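Local coordinates for protein sugar-binding transcriptional regulator, LacI family (Enterococcus faecalis, PDB 3CS3) that probably acts as a LacI-family transcriptional repressor, binding DNA at regulatory sites, with a periplasmic-binding-protein-like domain that probably senses a sugar, at residues D157-K168 / F184-Y195; Q108-V116 / T259-S269. All blocks are in the same frame, centred on the assembly; numbering follows the deposited sequence. Where two conformers were deposited one is given.

How the interactions relate
Both contacts lie in the same half of the two-lobed binding-protein fold, about 18 Å apart between centres. Interaction 1 packs helix 160-170 against helix 186-196 beside the parallel sheet of four strands. Half of its touching residues are buried. Interaction 2 sits at the surface, where helix 102-115 meets strand 255-262 and the chain that follows it. Close backbone packing at two glycines, a helix cap and a salt bridge mark interaction 1. Interaction 2 relies on phenylalanine rings, one weak direct hydrogen bond and a water. The two touch where Y193 OH packs on S266 CB, and strand 207-210 has side chains of both against it.

Interaction 1. Residues D157-K168 / F184-Y195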
loop_
_atom_site.group_PDB
_atom_site.type_symbol
_atom_site.label_atom_id
_atom_site.label_comp_id
_atom_site.label_asym_id
_atom_site.label_seq_id
_atom_site.Cartn_x
_atom_site.Cartn_y
_atom_site.Cartn_z
ATOM N N ASP A 157 1.558 -14.583 -9.182
ATOM C CA ASP A 157 2.025 -14.549 -7.790
ATOM C C ASP A 157 1.311 -13.509 -6.921
ATOM O O ASP A 157 1.849 -13.072 -5.895
ATOM C CB ASP A 157 3.554 -14.369 -7.731
ATOM C CG ASP A 157 4.048 -13.167 -8.537
ATOM O OD1 ASP A 157 3.272 -12.218 -8.762
ATOM O OD2 ASP A 157 5.231 -13.171 -8.940
ATOM N N PHE A 158 0.108 -13.126 -7.359
ATOM C CA PHE A 158 -0.749 -12.095 -6.739
ATOM C C PHE A 158 -0.288 -10.647 -6.965
ATOM O O PHE A 158 -1.006 -9.706 -6.627
ATOM C CB PHE A 158 -1.013 -12.362 -5.243
ATOM C CG PHE A 158 -2.061 -13.412 -4.974
ATOM C CD1 PHE A 158 -3.185 -13.540 -5.795
ATOM C CD2 PHE A 158 -1.945 -14.247 -3.866
ATOM C CE1 PHE A 158 -4.161 -14.510 -5.530
ATOM C CE2 PHE A 158 -2.913 -15.219 -3.594
ATOM C CZ PHE A 158 -4.025 -15.345 -4.427
ATOM N N THR A 159 0.896 -10.468 -7.549
ATOM C CA THR A 159 1.431 -9.135 -7.782
ATOM C C THR A 159 1.095 -8.672 -9.185
ATOM O O THR A 159 0.877 -9.489 -10.075
ATOM C CB THR A 159 2.966 -9.059 -7.583
ATOM O OG1 THR A 159 3.630 -9.643 -8.711
ATOM C CG2 THR A 159 3.401 -9.769 -6.301
ATOM N N GLU A 160 1.077 -7.355 -9.365
ATOM C CA GLU A 160 0.792 -6.710 -10.651
ATOM C C GLU A 160 1.751 -7.056 -11.825
ATOM O O GLU A 160 1.268 -7.262 -12.947
ATOM C CB GLU A 160 0.642 -5.192 -10.445
ATOM C CG GLU A 160 0.369 -4.369 -11.690
ATOM C CD GLU A 160 0.227 -2.888 -11.393
ATOM O OE1 GLU A 160 -0.561 -2.525 -10.493
ATOM O OE2 GLU A 160 0.901 -2.083 -12.070
ATOM N N PRO A 161 3.094 -7.108 -11.589
ATOM C CA PRO A 161 4.004 -7.591 -12.651
ATOM C C PRO A 161 3.669 -8.952 -13.284
ATOM O O PRO A 161 3.894 -9.128 -14.483
ATOM C CB PRO A 161 5.360 -7.672 -11.940
ATOM C CG PRO A 161 5.280 -6.656 -10.876
ATOM C CD PRO A 161 3.861 -6.673 -10.402
ATOM N N SER A 162 3.144 -9.892 -12.495
ATOM C CA SER A 162 2.763 -11.214 -13.009
ATOM C C SER A 162 1.499 -11.167 -13.856
ATOM O O SER A 162 1.334 -11.979 -14.764
ATOM C CB SER A 162 2.592 -12.231 -11.883
ATOM O OG SER A 162 1.444 -11.956 -11.097
ATOM N N GLY A 163 0.611 -10.224 -13.549
ATOM C CA GLY A 163 -0.581 -9.991 -14.358
ATOM C C GLY A 163 -0.231 -9.396 -15.709
ATOM O O GLY A 163 -0.866 -9.715 -16.718
ATOM N N TYR A 164 0.785 -8.528 -15.714
ATOM C CA TYR A 164 1.320 -7.919 -16.929
ATOM C C TYR A 164 1.937 -8.975 -17.849
ATOM O O TYR A 164 1.619 -9.032 -19.039
ATOM C CB TYR A 164 2.364 -6.850 -16.570
ATOM C CG TYR A 164 2.869 -6.049 -17.756
ATOM C CD1 TYR A 164 2.179 -4.922 -18.200
ATOM C CD2 TYR A 164 4.038 -6.414 -18.430
ATOM C CE1 TYR A 164 2.634 -4.180 -19.283
ATOM C CE2 TYR A 164 4.498 -5.683 -19.522
ATOM C CZ TYR A 164 3.788 -4.566 -19.941
ATOM O OH TYR A 164 4.230 -3.829 -21.015
ATOM N N ALA A 165 2.822 -9.793 -17.279
ATOM C CA ALA A 165 3.485 -10.890 -17.975
ATOM C C ALA A 165 2.494 -11.928 -18.511
ATOM O O ALA A 165 2.683 -12.461 -19.611
ATOM C CB ALA A 165 4.503 -11.553 -17.051
ATOM N N ALA A 166 1.444 -12.204 -17.731
ATOM C CA ALA A 166 0.366 -13.107 -18.143
ATOM C C ALA A 166 -0.363 -12.599 -19.375
ATOM O O ALA A 166 -0.584 -13.358 -20.309
ATOM C CB ALA A 166 -0.615 -13.317 -17.022
ATOM N N ALA A 167 -0.716 -11.316 -19.372
ATOM C CA ALA A 167 -1.396 -10.682 -20.504
ATOM C C ALA A 167 -0.554 -10.701 -21.785
ATOM O O ALA A 167 -1.099 -10.833 -22.881
ATOM C CB ALA A 167 -1.801 -9.259 -20.149
ATOM N N LYS A 168 0.765 -10.579 -21.634
ATOM C CA LYS A 168 1.700 -10.674 -22.755
ATOM C C LYS A 168 1.741 -12.098 -23.309
ATOM O O LYS A 168 1.813 -12.293 -24.522
ATOM C CB LYS A 168 3.106 -10.217 -22.335
ATOM C CG LYS A 168 4.051 -9.934 -23.509
ATOM C CD LYS A 168 5.380 -9.326 -23.066
ATOM C CE LYS A 168 6.405 -10.400 -22.719
ATOM N NZ LYS A 168 7.783 -9.843 -22.621
ATOM N N PHE A 184 -7.266 -13.805 -10.167
ATOM C CA PHE A 184 -7.529 -14.262 -8.799
ATOM C C PHE A 184 -7.359 -13.142 -7.776
ATOM O O PHE A 184 -7.823 -13.268 -6.638
ATOM C CB PHE A 184 -6.689 -15.502 -8.445
ATOM C CG PHE A 184 -7.276 -16.816 -8.947
ATOM C CD1 PHE A 184 -6.876 -18.025 -8.381
ATOM C CD2 PHE A 184 -8.235 -16.847 -9.970
ATOM C CE1 PHE A 184 -7.394 -19.239 -8.837
ATOM C CE2 PHE A 184 -8.762 -18.055 -10.426
ATOM C CZ PHE A 184 -8.347 -19.253 -9.854
ATOM N N ASN A 185 -6.684 -12.064 -8.179
ATOM C CA ASN A 185 -6.834 -10.776 -7.504
ATOM C C ASN A 185 -6.858 -9.569 -8.435
ATOM O O ASN A 185 -6.487 -9.678 -9.608
ATOM C CB ASN A 185 -5.886 -10.605 -6.299
ATOM C CG ASN A 185 -4.435 -10.307 -6.681
ATOM O OD1 ASN A 185 -4.056 -10.193 -7.853
ATOM N ND2 ASN A 185 -3.610 -10.168 -5.654
ATOM N N ASP A 186 -7.312 -8.436 -7.892
ATOM C CA ASP A 186 -7.424 -7.161 -8.605
ATOM C C ASP A 186 -6.088 -6.621 -9.104
ATOM O O ASP A 186 -6.035 -5.979 -10.142
ATOM C CB ASP A 186 -8.087 -6.105 -7.714
ATOM C CG ASP A 186 -9.612 -6.091 -7.835
ATOM O OD1 ASP A 186 -10.211 -7.077 -8.320
ATOM O OD2 ASP A 186 -10.218 -5.074 -7.439
ATOM N N GLU A 187 -5.018 -6.884 -8.364
ATOM C CA GLU A 187 -3.687 -6.418 -8.750
ATOM C C GLU A 187 -3.167 -7.071 -10.016
ATOM O O GLU A 187 -2.585 -6.386 -10.860
ATOM C CB GLU A 187 -2.692 -6.642 -7.627
ATOM C CG GLU A 187 -2.993 -5.838 -6.396
ATOM C CD GLU A 187 -2.398 -6.477 -5.182
ATOM O OE1 GLU A 187 -1.197 -6.822 -5.242
ATOM O OE2 GLU A 187 -3.137 -6.652 -4.191
ATOM N N MET A 188 -3.372 -8.386 -10.142
ATOM C CA MET A 188 -3.043 -9.100 -11.380
ATOM C C MET A 188 -3.924 -8.598 -12.529
ATOM O O MET A 188 -3.452 -8.453 -13.651
ATOM C CB MET A 188 -3.148 -10.628 -11.209
ATOM C CG MET A 188 -1.966 -11.265 -10.461
ATOM S SD MET A 188 -1.905 -13.074 -10.412
ATOM C CE MET A 188 -3.530 -13.422 -9.738
ATOM N N ALA A 189 -5.189 -8.296 -12.232
ATOM C CA ALA A 189 -6.106 -7.708 -13.211
ATOM C C ALA A 189 -5.661 -6.324 -13.679
ATOM O O ALA A 189 -5.778 -6.015 -14.862
ATOM C CB ALA A 189 -7.530 -7.651 -12.659
ATOM N N ILE A 190 -5.148 -5.504 -12.757
ATOM C CA ILE A 190 -4.604 -4.179 -13.098
ATOM C C ILE A 190 -3.374 -4.313 -14.001
ATOM O O ILE A 190 -3.204 -3.539 -14.944
ATOM C CB ILE A 190 -4.304 -3.310 -11.833
ATOM C CG1 ILE A 190 -5.601 -2.946 -11.089
ATOM C CG2 ILE A 190 -3.504 -2.036 -12.182
ATOM C CD1 ILE A 190 -6.647 -2.189 -11.915
ATOM N N GLY A 191 -2.543 -5.316 -13.720
ATOM C CA GLY A 191 -1.442 -5.708 -14.606
ATOM C C GLY A 191 -1.889 -6.044 -16.019
ATOM O O GLY A 191 -1.201 -5.711 -16.981
ATOM N N VAL A 192 -3.046 -6.696 -16.138
ATOM C CA VAL A 192 -3.641 -6.995 -17.443
ATOM C C VAL A 192 -4.069 -5.703 -18.148
ATOM O O VAL A 192 -3.778 -5.532 -19.332
ATOM C CB VAL A 192 -4.811 -8.030 -17.341
ATOM C CG1 VAL A 192 -5.495 -8.243 -18.689
ATOM C CG2 VAL A 192 -4.299 -9.362 -16.806
ATOM N N TYR A 193 -4.728 -4.799 -17.411
ATOM C CA TYR A 193 -5.071 -3.454 -17.909
ATOM C C TYR A 193 -3.856 -2.716 -18.477
ATOM O O TYR A 193 -3.940 -2.124 -19.555
ATOM C CB TYR A 193 -5.678 -2.594 -16.802
ATOM C CG TYR A 193 -7.167 -2.709 -16.614
ATOM C CD1 TYR A 193 -7.736 -3.845 -16.041
ATOM C CD2 TYR A 193 -8.008 -1.667 -16.978
ATOM C CE1 TYR A 193 -9.109 -3.945 -15.852
ATOM C CE2 TYR A 193 -9.383 -1.753 -16.793
ATOM C CZ TYR A 193 -9.924 -2.897 -16.230
ATOM O OH TYR A 193 -11.281 -2.991 -16.042
ATOM N N LYS A 194 -2.742 -2.764 -17.745
ATOM C CA LYS A 194 -1.486 -2.128 -18.157
ATOM C C LYS A 194 -1.020 -2.549 -19.550
ATOM O O LYS A 194 -0.747 -1.693 -20.392
ATOM C CB LYS A 194 -0.373 -2.389 -17.136
ATOM C CG LYS A 194 0.027 -1.182 -16.299
ATOM C CD LYS A 194 -0.877 -0.958 -15.090
ATOM C CE LYS A 194 -0.416 0.270 -14.306
ATOM N NZ LYS A 194 -0.808 0.236 -12.871
ATOM N N TYR A 195 -0.952 -3.859 -19.786
ATOM C CA TYR A 195 -0.504 -4.388 -21.075
ATOM C C TYR A 195 -1.491 -4.127 -22.212
ATOM O O TYR A 195 -1.076 -3.853 -23.338
ATOM C CB TYR A 195 -0.181 -5.886 -20.982
ATOM C CG TYR A 195 0.419 -6.445 -22.256
ATOM C CD1 TYR A 195 -0.369 -7.130 -23.181
ATOM C CD2 TYR A 195 1.768 -6.265 -22.548
ATOM C CE1 TYR A 195 0.174 -7.627 -24.356
ATOM C CE2 TYR A 195 2.320 -6.758 -23.721
ATOM C CZ TYR A 195 1.518 -7.439 -24.618
ATOM O OH TYR A 195 2.060 -7.933 -25.780
HETATM O O HOH W 1 1.592 -5.930 -6.659
#
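The ring of Y195 has K168 CA over one face, a CH-pi contact 3.9 Å from the centroid. Its edge points at the face of Y164, a T-shaped pair with centroids 5.4 Å apart and planes at 84°. At the edge of the Y164 ring lies K194 CB; the Y164 hydroxyl hydrogen-bonds to E198. With CG anti to the backbone N (chi1 -174°), the Y195 ring is carried across the K168 side chain and against A167. The F158 ring has F184 CB at its edge, 4.0 Å from F158 CE1.

Between these aromatic ends the two helices, each following a strand of the four-stranded parallel sheet in this Rossmann-like lobe, pack very closely. Their axes approach to 6.5 Å and cross at -47°. G163 and G191 have no side chains; a CB would run into M188 O from G163 and E160 O from G191. G163 CA lies 3.3 Å from M188 O, one of four CA-H...O contacts across the helices.

N185 ties the N-terminal ends together. Its ND2 donates in the amide plane to a lone pair of F158 O, 2.8 Å away, and also bonds a glycerol. Its OD1 caps the helix by accepting from M188 N at 3.0 Å. E160 fits as a knob among E187, I190, G191 and K194. Its extended chain carries OE2 to 3.0 Å from K194 NZ, which comes from above the carboxylate plane. K194 also forms a salt bridge to E216 of the second subunit.

Interaction 2. Residues Q108-V116 / T259-S269; sequences QAIEQFVNV and TRFIEGESFPS
Q112 lies flat on F261. Its CG sits over the ring centre, 3.9 Å from the centroid, as a CH-pi contact. The amide continues across the same face, stacked with its plane 14° from that of the ring. A bend at chi2 (-68°) folds the amide over the ring.

The edge of F267 meets the face of F113, with centroids 4.8 Å apart and planes at 59°. The closest ring carbons are F113 CE1 and F267 CE1, at 3.6 Å. Q112 O lies at the edge of the F267 ring, in its plane, 3.4 Å from F267 CE2. V116 adds CG1, 3.6 Å from F267 CZ.

At the other end of the helix segment, Q108 reaches the strand. Its NE2 makes a weak hydrogen bond to T259 O at 3.4 Å and also bonds G104 O one helical turn back. A water donates to Q108 OE1 and accepts from F261 N, 2.7 Å away.

Further out, a type I turn from G264 to F267 brings the chain back to the helix. S266 fixes this turn through bonds to I209 and A226. Strand 207-210 backs the aromatic cluster, with I210 touching Q112, F113 and F267. The contact joins a helix lying on F182 of the four-stranded sheet to strand 255-262 of the larger, mixed sheet and the chain beyond it.

Rings and aliphatic carbons carry most of the contact, while the polar link at Q108 is weak or water-borne, so the hold of the whole contact probably depends more on shape than on directed bonds.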
loop_
_atom_site.group_PDB
_atom_site.type_symbol
_atom_site.label_atom_id
_atom_site.label_comp_id
_atom_site.label_asym_id
_atom_site.label_seq_id
_atom_site.Cartn_x
_atom_site.Cartn_y
_atom_site.Cartn_z
ATOM N N GLN A 108 -19.160 -17.224 -7.320
ATOM C CA GLN A 108 -19.856 -16.029 -7.787
ATOM C C GLN A 108 -19.221 -15.407 -9.032
ATOM O O GLN A 108 -19.926 -14.868 -9.883
ATOM C CB GLN A 108 -19.977 -15.007 -6.659
ATOM C CG GLN A 108 -21.095 -15.328 -5.665
ATOM C CD GLN A 108 -21.040 -14.470 -4.410
ATOM O OE1 GLN A 108 -21.948 -13.679 -4.145
ATOM N NE2 GLN A 108 -19.971 -14.619 -3.637
ATOM N N ALA A 109 -17.898 -15.500 -9.148
ATOM C CA ALA A 109 -17.199 -14.974 -10.320
ATOM C C ALA A 109 -17.361 -15.883 -11.520
ATOM O O ALA A 109 -17.636 -15.420 -12.625
ATOM C CB ALA A 109 -15.737 -14.778 -10.026
ATOM N N ILE A 110 -17.200 -17.181 -11.294
ATOM C CA ILE A 110 -17.219 -18.157 -12.370
ATOM C C ILE A 110 -18.645 -18.400 -12.911
ATOM O O ILE A 110 -18.817 -18.834 -14.054
ATOM C CB ILE A 110 -16.487 -19.460 -11.942
ATOM C CG1 ILE A 110 -15.638 -20.007 -13.086
ATOM C CG2 ILE A 110 -17.438 -20.482 -11.365
ATOM C CD1 ILE A 110 -14.300 -19.297 -13.242
ATOM N N GLU A 111 -19.644 -18.071 -12.091
ATOM C CA GLU A 111 -21.057 -18.095 -12.457
ATOM C C GLU A 111 -21.352 -17.078 -13.546
ATOM O O GLU A 111 -22.236 -17.290 -14.371
ATOM C CB GLU A 111 -21.898 -17.743 -11.235
ATOM C CG GLU A 111 -23.326 -18.219 -11.246
ATOM C CD GLU A 111 -24.003 -18.004 -9.902
ATOM O OE1 GLU A 111 -24.222 -16.829 -9.525
ATOM O OE2 GLU A 111 -24.315 -19.007 -9.222
ATOM N N GLN A 112 -20.611 -15.972 -13.533
ATOM C CA GLN A 112 -20.797 -14.901 -14.496
ATOM C C GLN A 112 -20.286 -15.299 -15.873
ATOM O O GLN A 112 -20.851 -14.878 -16.890
ATOM C CB GLN A 112 -20.092 -13.627 -14.028
ATOM C CG GLN A 112 -20.525 -13.130 -12.663
ATOM C CD GLN A 112 -21.944 -12.619 -12.659
ATOM O OE1 GLN A 112 -22.346 -11.873 -13.549
ATOM N NE2 GLN A 112 -22.716 -13.018 -11.655
ATOM N N PHE A 113 -19.213 -16.091 -15.903
ATOM C CA PHE A 113 -18.684 -16.617 -17.164
ATOM C C PHE A 113 -19.638 -17.645 -17.766
ATOM O O PHE A 113 -19.849 -17.652 -18.975
ATOM C CB PHE A 113 -17.293 -17.221 -16.985
ATOM C CG PHE A 113 -16.241 -16.223 -16.581
ATOM C CD1 PHE A 113 -15.539 -15.501 -17.543
ATOM C CD2 PHE A 113 -15.938 -16.018 -15.232
ATOM C CE1 PHE A 113 -14.556 -14.582 -17.166
ATOM C CE2 PHE A 113 -14.972 -15.106 -14.842
ATOM C CZ PHE A 113 -14.276 -14.381 -15.814
ATOM N N VAL A 114 -20.215 -18.494 -16.912
ATOM C CA VAL A 114 -21.260 -19.439 -17.317
ATOM C C VAL A 114 -22.472 -18.697 -17.894
ATOM O O VAL A 114 -22.854 -18.941 -19.041
ATOM C CB VAL A 114 -21.702 -20.372 -16.149
ATOM C CG1 VAL A 114 -22.939 -21.179 -16.527
ATOM C CG2 VAL A 114 -20.573 -21.303 -15.735
ATOM N N ASN A 115 -23.033 -17.770 -17.116
ATOM C CA ASN A 115 -24.240 -17.018 -17.492
ATOM C C ASN A 115 -24.140 -16.237 -18.801
ATOM O O ASN A 115 -25.158 -15.964 -19.437
ATOM C CB ASN A 115 -24.668 -16.076 -16.359
ATOM C CG ASN A 115 -25.251 -16.817 -15.160
ATOM O OD1 ASN A 115 -25.357 -18.042 -15.158
ATOM N ND2 ASN A 115 -25.625 -16.067 -14.130
ATOM N N VAL A 116 -22.914 -15.896 -19.195
ATOM C CA VAL A 116 -22.651 -15.182 -20.443
ATOM C C VAL A 116 -22.340 -16.156 -21.605
ATOM O O VAL A 116 -22.279 -15.758 -22.773
ATOM C CB VAL A 116 -21.527 -14.108 -20.237
ATOM C CG1 VAL A 116 -20.129 -14.676 -20.518
ATOM C CG2 VAL A 116 -21.789 -12.873 -21.076
ATOM N N THR A 259 -18.438 -12.897 0.841
ATOM C CA THR A 259 -18.179 -12.097 -0.352
ATOM C C THR A 259 -19.426 -11.816 -1.197
ATOM O O THR A 259 -20.470 -12.451 -1.026
ATOM C CB THR A 259 -17.139 -12.790 -1.266
ATOM O OG1 THR A 259 -17.650 -14.054 -1.699
ATOM C CG2 THR A 259 -15.805 -13.006 -0.547
ATOM N N ARG A 260 -19.289 -10.864 -2.118
ATOM C CA ARG A 260 -20.316 -10.545 -3.102
ATOM C C ARG A 260 -19.670 -10.103 -4.413
ATOM O O ARG A 260 -18.570 -9.540 -4.412
ATOM C CB ARG A 260 -21.279 -9.472 -2.575
ATOM C CG ARG A 260 -20.726 -8.053 -2.521
ATOM C CD ARG A 260 -21.580 -7.142 -1.643
ATOM N NE ARG A 260 -21.434 -5.732 -2.014
ATOM C CZ ARG A 260 -20.489 -4.912 -1.554
ATOM N NH1 ARG A 260 -19.577 -5.341 -0.688
ATOM N NH2 ARG A 260 -20.457 -3.649 -1.966
ATOM N N PHE A 261 -20.342 -10.380 -5.529
ATOM C CA PHE A 261 -19.891 -9.915 -6.836
ATOM C C PHE A 261 -20.306 -8.458 -7.051
ATOM O O PHE A 261 -21.429 -8.069 -6.730
ATOM C CB PHE A 261 -20.427 -10.826 -7.960
ATOM C CG PHE A 261 -20.177 -10.295 -9.356
ATOM C CD1 PHE A 261 -18.892 -10.271 -9.886
ATOM C CD2 PHE A 261 -21.228 -9.821 -10.135
ATOM C CE1 PHE A 261 -18.651 -9.778 -11.168
ATOM C CE2 PHE A 261 -20.999 -9.326 -11.419
ATOM C CZ PHE A 261 -19.702 -9.301 -11.936
ATOM N N ILE A 262 -19.387 -7.656 -7.580
ATOM C CA ILE A 262 -19.673 -6.268 -7.915
ATOM C C ILE A 262 -19.472 -6.096 -9.409
ATOM O O ILE A 262 -18.361 -6.294 -9.919
ATOM C CB ILE A 262 -18.767 -5.268 -7.133
ATOM C CG1 ILE A 262 -19.094 -5.302 -5.636
ATOM C CG2 ILE A 262 -18.889 -3.839 -7.708
ATOM C CD1 ILE A 262 -18.607 -4.089 -4.871
ATOM N N GLU A 263 -20.550 -5.734 -10.102
ATOM C CA GLU A 263 -20.532 -5.654 -11.559
ATOM C C GLU A 263 -19.718 -4.481 -12.078
ATOM O O GLU A 263 -19.621 -3.432 -11.439
ATOM C CB GLU A 263 -21.950 -5.668 -12.148
ATOM C CG GLU A 263 -22.911 -4.624 -11.589
ATOM C CD GLU A 263 -24.315 -4.741 -12.172
ATOM O OE1 GLU A 263 -25.283 -4.401 -11.459
ATOM O OE2 GLU A 263 -24.454 -5.175 -13.338
ATOM N N GLY A 264 -19.109 -4.690 -13.235
ATOM C CA GLY A 264 -18.283 -3.681 -13.864
ATOM C C GLY A 264 -18.261 -3.861 -15.363
ATOM O O GLY A 264 -18.381 -4.983 -15.864
ATOM N N GLU A 265 -18.064 -2.751 -16.071
ATOM C CA GLU A 265 -18.091 -2.754 -17.534
ATOM C C GLU A 265 -16.893 -3.466 -18.172
ATOM O O GLU A 265 -16.800 -3.565 -19.402
ATOM C CB GLU A 265 -18.244 -1.326 -18.076
ATOM C CG GLU A 265 -19.685 -0.909 -18.339
ATOM C CD GLU A 265 -20.166 -1.307 -19.722
ATOM O OE1 GLU A 265 -21.167 -2.049 -19.814
ATOM O OE2 GLU A 265 -19.542 -0.881 -20.718
ATOM N N SER A 266 -15.990 -3.990 -17.339
ATOM C CA SER A 266 -14.884 -4.839 -17.811
ATOM C C SER A 266 -15.391 -6.239 -18.154
ATOM O O SER A 266 -14.747 -6.982 -18.891
ATOM C CB SER A 266 -13.776 -4.947 -16.767
ATOM O OG SER A 266 -14.162 -5.767 -15.677
ATOM N N PHE A 267 -16.537 -6.595 -17.584
ATOM C CA PHE A 267 -17.228 -7.821 -17.921
ATOM C C PHE A 267 -18.712 -7.501 -18.091
ATOM O O PHE A 267 -19.465 -7.525 -17.116
ATOM C CB PHE A 267 -17.013 -8.877 -16.831
ATOM C CG PHE A 267 -17.501 -10.249 -17.210
ATOM C CD1 PHE A 267 -16.704 -11.095 -17.978
ATOM C CD2 PHE A 267 -18.750 -10.698 -16.797
ATOM C CE1 PHE A 267 -17.149 -12.359 -18.334
ATOM C CE2 PHE A 267 -19.201 -11.966 -17.149
ATOM C CZ PHE A 267 -18.398 -12.795 -17.914
ATOM N N PRO A 268 -19.133 -7.169 -19.329
ATOM C CA PRO A 268 -20.546 -6.895 -19.597
ATOM C C PRO A 268 -21.381 -8.159 -19.410
ATOM O O PRO A 268 -21.211 -9.135 -20.148
ATOM C CB PRO A 268 -20.550 -6.432 -21.062
ATOM C CG PRO A 268 -19.126 -6.054 -21.357
ATOM C CD PRO A 268 -18.313 -7.008 -20.544
ATOM N N SER A 269 -22.249 -8.130 -18.400
ATOM C CA SER A 269 -23.045 -9.288 -18.004
ATOM C C SER A 269 -24.495 -8.905 -17.708
ATOM O O SER A 269 -25.140 -8.215 -18.497
ATOM C CB SER A 269 -22.418 -9.976 -16.784
ATOM O OG SER A 269 -22.290 -9.083 -15.687
HETATM O O HOH W 2 -22.856 -11.283 -5.267
#